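Local coordinates for acyl-CoA thioesterase II (Mycobacterium avium subsp. paratuberculosis, PDB 4R9Z), which probably hydrolyses fatty acyl-CoA thioesters, as a double hot-dog member of the C/M/P thioester hydrolase family, at residues 256-259 and 260-264; 189-192 and 193-197; 203-206 and 207-210. All coordinates share one frame; numbering follows the deposited sequence.

Contact 1 of 3, residues 256-259 and 260-264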
loop_
_atom_site.group_PDB
_atom_site.type_symbol
_atom_site.label_atom_id
_atom_site.label_comp_id
_atom_site.label_asym_id
_atom_site.label_seq_id
_atom_site.Cartn_x
_atom_site.Cartn_y
_atom_site.Cartn_z
ATOM N N MET B 256 -8.140 -11.324 4.867
ATOM C CA MET B 256 -8.609 -12.609 4.385
ATOM C C MET B 256 -8.080 -13.735 5.258
ATOM O O MET B 256 -6.914 -13.724 5.655
ATOM C CB MET B 256 -8.181 -12.815 2.938
ATOM C CG MET B 256 -8.851 -13.975 2.255
ATOM S SD MET B 256 -8.392 -14.014 0.522
ATOM C CE MET B 256 -8.992 -12.415 -0.013
ATOM N N PHE B 257 -8.938 -14.709 5.548
ATOM C CA PHE B 257 -8.564 -15.848 6.387
ATOM C C PHE B 257 -8.864 -17.181 5.709
ATOM O O PHE B 257 -9.813 -17.292 4.928
ATOM C CB PHE B 257 -9.304 -15.817 7.726
ATOM C CG PHE B 257 -9.050 -14.592 8.556
ATOM C CD1 PHE B 257 -9.788 -13.435 8.358
ATOM C CD2 PHE B 257 -8.103 -14.612 9.567
ATOM C CE1 PHE B 257 -9.568 -12.311 9.140
ATOM C CE2 PHE B 257 -7.878 -13.492 10.353
ATOM C CZ PHE B 257 -8.613 -12.341 10.138
ATOM N N ASN B 258 -8.057 -18.194 6.015
ATOM C CA ASN B 258 -8.443 -19.573 5.726
ATOM C C ASN B 258 -9.549 -19.987 6.685
ATOM O O ASN B 258 -9.656 -19.426 7.776
ATOM C CB ASN B 258 -7.253 -20.530 5.852
ATOM C CG ASN B 258 -6.270 -20.404 4.708
ATOM O OD1 ASN B 258 -6.654 -20.154 3.565
ATOM N ND2 ASN B 258 -4.991 -20.582 5.009
ATOM N N ARG B 259 -10.367 -20.959 6.287
ATOM C CA ARG B 259 -11.433 -21.457 7.155
ATOM C C ARG B 259 -10.882 -21.901 8.504
ATOM O O ARG B 259 -11.579 -21.852 9.513
ATOM C CB ARG B 259 -12.187 -22.609 6.488
ATOM C CG ARG B 259 -13.406 -23.085 7.274
ATOM C CD ARG B 259 -14.338 -23.932 6.418
ATOM N NE ARG B 259 -15.637 -24.143 7.055
ATOM C CZ ARG B 259 -16.707 -24.622 6.428
ATOM N NH1 ARG B 259 -16.638 -24.935 5.140
ATOM N NH2 ARG B 259 -17.849 -24.786 7.084
ATOM N N THR B 260 -9.619 -22.311 8.520
ATOM C CA THR B 260 -8.949 -22.683 9.761
ATOM C C THR B 260 -8.736 -21.468 10.663
ATOM O O THR B 260 -8.514 -21.607 11.868
ATOM C CB THR B 260 -7.588 -23.342 9.488
ATOM O OG1 THR B 260 -6.717 -22.405 8.841
ATOM C CG2 THR B 260 -7.765 -24.573 8.610
ATOM N N GLY B 261 -8.807 -20.276 10.074
ATOM C CA GLY B 261 -8.624 -19.049 10.825
ATOM C C GLY B 261 -7.237 -18.442 10.729
ATOM O O GLY B 261 -6.938 -17.459 11.411
ATOM N N GLU B 262 -6.377 -19.035 9.906
ATOM C CA GLU B 262 -5.072 -18.439 9.642
ATOM C C GLU B 262 -5.229 -17.250 8.693
ATOM O O GLU B 262 -5.974 -17.318 7.710
ATOM C CB GLU B 262 -4.093 -19.460 9.053
ATOM C CG GLU B 262 -2.632 -19.009 9.126
ATOM C CD GLU B 262 -1.692 -19.885 8.315
ATOM O OE1 GLU B 262 -2.184 -20.676 7.481
ATOM O OE2 GLU B 262 -0.461 -19.780 8.517
ATOM N N LEU B 263 -4.541 -16.158 9.010
ATOM C CA LEU B 263 -4.566 -14.966 8.171
ATOM C C LEU B 263 -3.862 -15.231 6.839
ATOM O O LEU B 263 -2.762 -15.781 6.802
ATOM C CB LEU B 263 -3.912 -13.787 8.899
ATOM C CG LEU B 263 -3.817 -12.463 8.137
ATOM C CD1 LEU B 263 -5.197 -11.861 7.921
ATOM C CD2 LEU B 263 -2.926 -11.500 8.893
ATOM N N VAL B 264 -4.506 -14.844 5.744
ATOM C CA VAL B 264 -3.937 -15.050 4.422
ATOM C C VAL B 264 -3.306 -13.767 3.882
ATOM O O VAL B 264 -2.151 -13.760 3.453
ATOM C CB VAL B 264 -5.008 -15.554 3.433
ATOM C CG1 VAL B 264 -4.496 -15.473 1.997
ATOM C CG2 VAL B 264 -5.409 -16.977 3.783
#
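Phe257 and Leu263 face each other as a non-hydrogen-bonded pair in the antiparallel beta hairpin made by strands 249-258 and 263-272, with their CA atoms 4.5 Å apart and both side chains on the same face. A type I turn from Asn258 to Gly261 reverses the chain between them.

The Phe257 side chain starts at CB, 3.7 Å from Glu262 O. Its chi1 of -60° sets CG beside the backbone N and brings CD2 to 3.8 Å from Leu263 CA. Gly261 O lies at the ring edge by CD2, near the ring plane. CE2 and CZ, farther out, meet CD1 of Leu263. That methyl sits over one ring face, 4.2 Å from the centroid and 21° off the normal, a CH-pi contact displaced toward the rim. Gln123, just beyond strand 121-122, hydrogen-bonds to Gly261 O in the turn and to Leu263 N at the start of the second strand, and Phe237 packs against Phe257 from strand 236-246.

Backbone bonds flank the pair. Val264 N donates to Met256 O and Asn258 N to Glu262 O, the latter in the carbonyl plane at 2.8 Å. Gly261 N donates to Asn258 O, closing the type I turn, and Gly261 itself has a positive phi (99°).

On another side of the hairpin, the Asn258 amide is held by Val231 N at OD1 and by Arg229 O at ND2, so both polar ends of this buried side chain are satisfied. Arg259 extends away from the turn to a salt bridge with Glu133. Val264 crosses the Asn258 side chain at about a right angle, bringing CG2 to 3.4 Å from Asn258 OD1.

Contact 2 of 3, residues 189-192 and 193-197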
loop_
_atom_site.group_PDB
_atom_site.type_symbol
_atom_site.label_atom_id
_atom_site.label_comp_id
_atom_site.label_asym_id
_atom_site.label_seq_id
_atom_site.Cartn_x
_atom_site.Cartn_y
_atom_site.Cartn_z
ATOM N N VAL B 189 2.108 -19.672 -6.111
ATOM C CA VAL B 189 2.148 -18.384 -6.796
ATOM C C VAL B 189 0.827 -18.072 -7.513
ATOM O O VAL B 189 0.339 -16.942 -7.461
ATOM C CB VAL B 189 3.325 -18.331 -7.799
ATOM C CG1 VAL B 189 3.181 -17.161 -8.752
ATOM C CG2 VAL B 189 4.647 -18.261 -7.053
ATOM N N LEU B 190 0.256 -19.065 -8.190
ATOM C CA LEU B 190 -1.039 -18.883 -8.841
ATOM C C LEU B 190 -2.116 -18.572 -7.811
ATOM O O LEU B 190 -2.996 -17.751 -8.049
ATOM C CB LEU B 190 -1.428 -20.120 -9.652
ATOM C CG LEU B 190 -2.745 -20.036 -10.430
ATOM C CD1 LEU B 190 -2.798 -18.764 -11.257
ATOM C CD2 LEU B 190 -2.921 -21.252 -11.325
ATOM N N THR B 191 -2.043 -19.249 -6.671
ATOM C CA THR B 191 -2.976 -19.039 -5.572
ATOM C C THR B 191 -2.901 -17.610 -5.031
ATOM O O THR B 191 -3.924 -16.986 -4.751
ATOM C CB THR B 191 -2.712 -20.039 -4.430
ATOM O OG1 THR B 191 -2.959 -21.369 -4.902
ATOM C CG2 THR B 191 -3.612 -19.759 -3.246
ATOM N N ALA B 192 -1.683 -17.096 -4.884
ATOM C CA ALA B 192 -1.494 -15.749 -4.368
ATOM C C ALA B 192 -2.108 -14.709 -5.301
ATOM O O ALA B 192 -2.754 -13.764 -4.847
ATOM C CB ALA B 192 -0.025 -15.470 -4.160
ATOM N N SER B 193 -1.930 -14.892 -6.606
ATOM C CA SER B 193 -2.480 -13.944 -7.567
ATOM C C SER B 193 -4.001 -14.022 -7.586
ATOM O O SER B 193 -4.674 -13.019 -7.813
ATOM C CB SER B 193 -1.933 -14.198 -8.972
ATOM O OG SER B 193 -2.349 -15.461 -9.462
ATOM N N LEU B 194 -4.542 -15.204 -7.310
ATOM C CA LEU B 194 -5.987 -15.382 -7.290
ATOM C C LEU B 194 -6.572 -14.744 -6.044
ATOM O O LEU B 194 -7.664 -14.179 -6.075
ATOM C CB LEU B 194 -6.359 -16.859 -7.345
ATOM C CG LEU B 194 -6.222 -17.525 -8.711
ATOM C CD1 LEU B 194 -6.288 -19.034 -8.560
ATOM C CD2 LEU B 194 -7.315 -17.023 -9.638
ATOM N N VAL B 195 -5.834 -14.844 -4.946
ATOM C CA VAL B 195 -6.186 -14.127 -3.735
ATOM C C VAL B 195 -6.223 -12.629 -4.020
ATOM O O VAL B 195 -7.221 -11.963 -3.748
ATOM C CB VAL B 195 -5.200 -14.414 -2.606
ATOM C CG1 VAL B 195 -5.371 -13.395 -1.495
ATOM C CG2 VAL B 195 -5.415 -15.819 -2.085
ATOM N N ALA B 196 -5.139 -12.107 -4.581
ATOM C CA ALA B 196 -5.080 -10.700 -4.959
ATOM C C ALA B 196 -6.198 -10.339 -5.932
ATOM O O ALA B 196 -6.841 -9.301 -5.783
ATOM C CB ALA B 196 -3.724 -10.370 -5.562
ATOM N N TYR B 197 -6.415 -11.200 -6.923
ATOM C CA TYR B 197 -7.479 -11.033 -7.917
ATOM C C TYR B 197 -8.830 -10.776 -7.248
ATOM O O TYR B 197 -9.504 -9.790 -7.541
ATOM C CB TYR B 197 -7.554 -12.278 -8.810
ATOM C CG TYR B 197 -8.275 -12.122 -10.136
ATOM C CD1 TYR B 197 -9.423 -11.348 -10.254
ATOM C CD2 TYR B 197 -7.805 -12.770 -11.275
ATOM C CE1 TYR B 197 -10.079 -11.216 -11.464
ATOM C CE2 TYR B 197 -8.455 -12.645 -12.492
ATOM C CZ TYR B 197 -9.592 -11.869 -12.580
ATOM O OH TYR B 197 -10.240 -11.740 -13.788
#
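Ser193 OG and Leu194 N both donate to Leu190 O, reaching it from the same face of the carbonyl plane. The hydroxyl bond measures 2.8 Å from Ser193 OG to Leu190 O, with a C=O...donor angle of 119° at the acceptor; the amide bond is 3.1 Å from Leu194 N to Leu190 O and is bent at the hydrogen. A chi1 of 65° puts OG between the Ser193 backbone N and carbonyl carbon, turning it back toward the preceding turn of helix. This bond gives the buried hydroxyl a partner within its own helix. Leu190 CD1 passes 3.8 Å from Ser193 OG, while Leu190 CG meets Leu194 CD1 at 4.1 Å.

The i to i+4 bonds of the helix hold these groups in place. Ser193 N bonds to Val189 O, Val195 N to Thr191 O and Ala196 N to Ala192 O; the last is nearly straight at 173°. Near the start of the helix, Asp187 accepts from Thr191 OG1 through its backbone O and receives Val189 N at its carboxylate.

Helix 188-201 belongs to the second hot-dog domain and runs through a largely buried setting. Leu190 and Leu194 pack on Leu12 and Leu15 of helix 8-15, whereas Val189 and Ser193 touch helix 39-52, whose Leu48 meets both. Thr191 and Val195 lie against Ala230, in the loop between strands 218-226 and 236-246.

Contact 3 of 3, residues 203-206 and 207-210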
loop_
_atom_site.group_PDB
_atom_site.type_symbol
_atom_site.label_atom_id
_atom_site.label_comp_id
_atom_site.label_asym_id
_atom_site.label_seq_id
_atom_site.Cartn_x
_atom_site.Cartn_y
_atom_site.Cartn_z
ATOM N N LEU B 203 -14.053 -5.499 -3.374
ATOM C CA LEU B 203 -13.827 -4.466 -2.403
ATOM C C LEU B 203 -14.473 -3.138 -2.697
ATOM O O LEU B 203 -14.354 -2.233 -1.941
ATOM C CB LEU B 203 -12.351 -4.298 -2.163
ATOM C CG LEU B 203 -11.998 -4.055 -0.732
ATOM C CD1 LEU B 203 -12.641 -5.094 0.116
ATOM C CD2 LEU B 203 -10.512 -4.071 -0.528
ATOM N N THR B 204 -15.116 -3.031 -3.821
ATOM C CA THR B 204 -15.945 -1.905 -4.080
ATOM C C THR B 204 -17.155 -1.759 -3.204
ATOM O O THR B 204 -17.516 -0.667 -2.875
ATOM C CB THR B 204 -16.452 -1.952 -5.488
ATOM O OG1 THR B 204 -16.758 -3.309 -5.820
ATOM C CG2 THR B 204 -15.406 -1.446 -6.370
ATOM N N GLU B 205 -17.828 -2.854 -2.875
ATOM C CA GLU B 205 -19.155 -2.757 -2.306
ATOM C C GLU B 205 -19.192 -2.042 -0.997
ATOM O O GLU B 205 -20.097 -1.256 -0.818
ATOM C CB GLU B 205 -19.897 -4.108 -2.243
ATOM C CG GLU B 205 -20.907 -4.321 -1.090
ATOM C CD GLU B 205 -22.163 -3.436 -1.085
ATOM O OE1 GLU B 205 -22.433 -2.709 -2.033
ATOM O OE2 GLU B 205 -22.925 -3.497 -0.117
ATOM N N PRO B 206 -18.174 -2.322 -0.074
ATOM C CA PRO B 206 -18.320 -1.551 1.169
ATOM C C PRO B 206 -18.317 -0.043 0.925
ATOM O O PRO B 206 -19.047 0.667 1.555
ATOM C CB PRO B 206 -17.144 -1.976 2.028
ATOM C CG PRO B 206 -16.209 -2.611 1.148
ATOM C CD PRO B 206 -17.021 -3.308 0.162
ATOM N N ALA B 207 -17.484 0.439 0.033
ATOM C CA ALA B 207 -17.445 1.836 -0.331
ATOM C C ALA B 207 -18.672 2.330 -1.028
ATOM O O ALA B 207 -19.115 3.414 -0.792
ATOM C CB ALA B 207 -16.228 2.104 -1.177
ATOM N N PHE B 208 -19.190 1.531 -1.923
ATOM C CA PHE B 208 -20.420 1.837 -2.576
ATOM C C PHE B 208 -21.547 1.889 -1.578
ATOM O O PHE B 208 -22.431 2.688 -1.656
ATOM C CB PHE B 208 -20.718 0.799 -3.625
ATOM C CG PHE B 208 -21.804 1.192 -4.554
ATOM C CD1 PHE B 208 -21.681 2.310 -5.333
ATOM C CD2 PHE B 208 -22.956 0.460 -4.640
ATOM C CE1 PHE B 208 -22.691 2.687 -6.187
ATOM C CE2 PHE B 208 -23.961 0.824 -5.500
ATOM C CZ PHE B 208 -23.832 1.937 -6.271
ATOM N N ALA B 209 -21.527 0.992 -0.637
ATOM C CA ALA B 209 -22.534 1.016 0.420
ATOM C C ALA B 209 -22.470 2.291 1.263
ATOM O O ALA B 209 -23.489 2.938 1.499
ATOM C CB ALA B 209 -22.394 -0.210 1.311
ATOM N N ALA B 210 -21.274 2.635 1.732
ATOM C CA ALA B 210 -21.088 3.806 2.589
ATOM C C ALA B 210 -21.589 5.113 1.972
ATOM O O ALA B 210 -22.012 6.016 2.685
ATOM C CB ALA B 210 -19.627 3.946 2.959
#
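The Phe208 ring presents its edge to the carboxylate of Glu205, whose OE1 lies near the ring plane, 4.1 Å from Phe208 CD2. The two side chains run at about a right angle, and their carboxylate and ring planes are 59° apart. Although the CB of Glu205 points away from the following turn, the bend at chi2 (66°) brings the carboxylate back to it. Its other oxygen, OE2, approaches the CB of Ala209 at 3.6 Å, so the carboxylate spans the side chains three and four residues ahead.

All of this lies on the short helix 204-211, which follows helix 188-201 in the second hot-dog domain. Its main-chain bonds are regular: Phe208 N to Thr204 O, Ala209 N to Glu205 O at 2.7 Å, and Ala210 N to Pro206 O at 3.0 Å. Pro206 lacks an amide hydrogen, yet in this first turn its ring fits without breaking that series, and its carbonyl still accepts.

Pro206 packs on Arg240 and Ala207 on Ser242, both in strand 236-246, and Ala207 also touches Met271 of strand 263-272. Ala210 rests against Tyr122 of the second subunit.

All three contacts lie in the second hot-dog domain, and along the chain contact 2 comes first, then contact 3, then contact 1. Helices 188-201 and 204-211 are consecutive, two residues apart, yet contacts 2 and 3 have centres about 22 Å apart and do not touch. Contact 1 is about 15 Å from contact 2 between centres; these two meet where Met256 SD lies 3.7 Å from Val195 CG1. Contacts 1 and 3 are about 22 Å apart between centres, but strand 263-272 serves both: its start forms the hairpin and its far end meets helix 204-211. Contact 2 thus samples the domain interior, whereas contacts 1 and 3 reach the second subunit through Leu263 and Ala210.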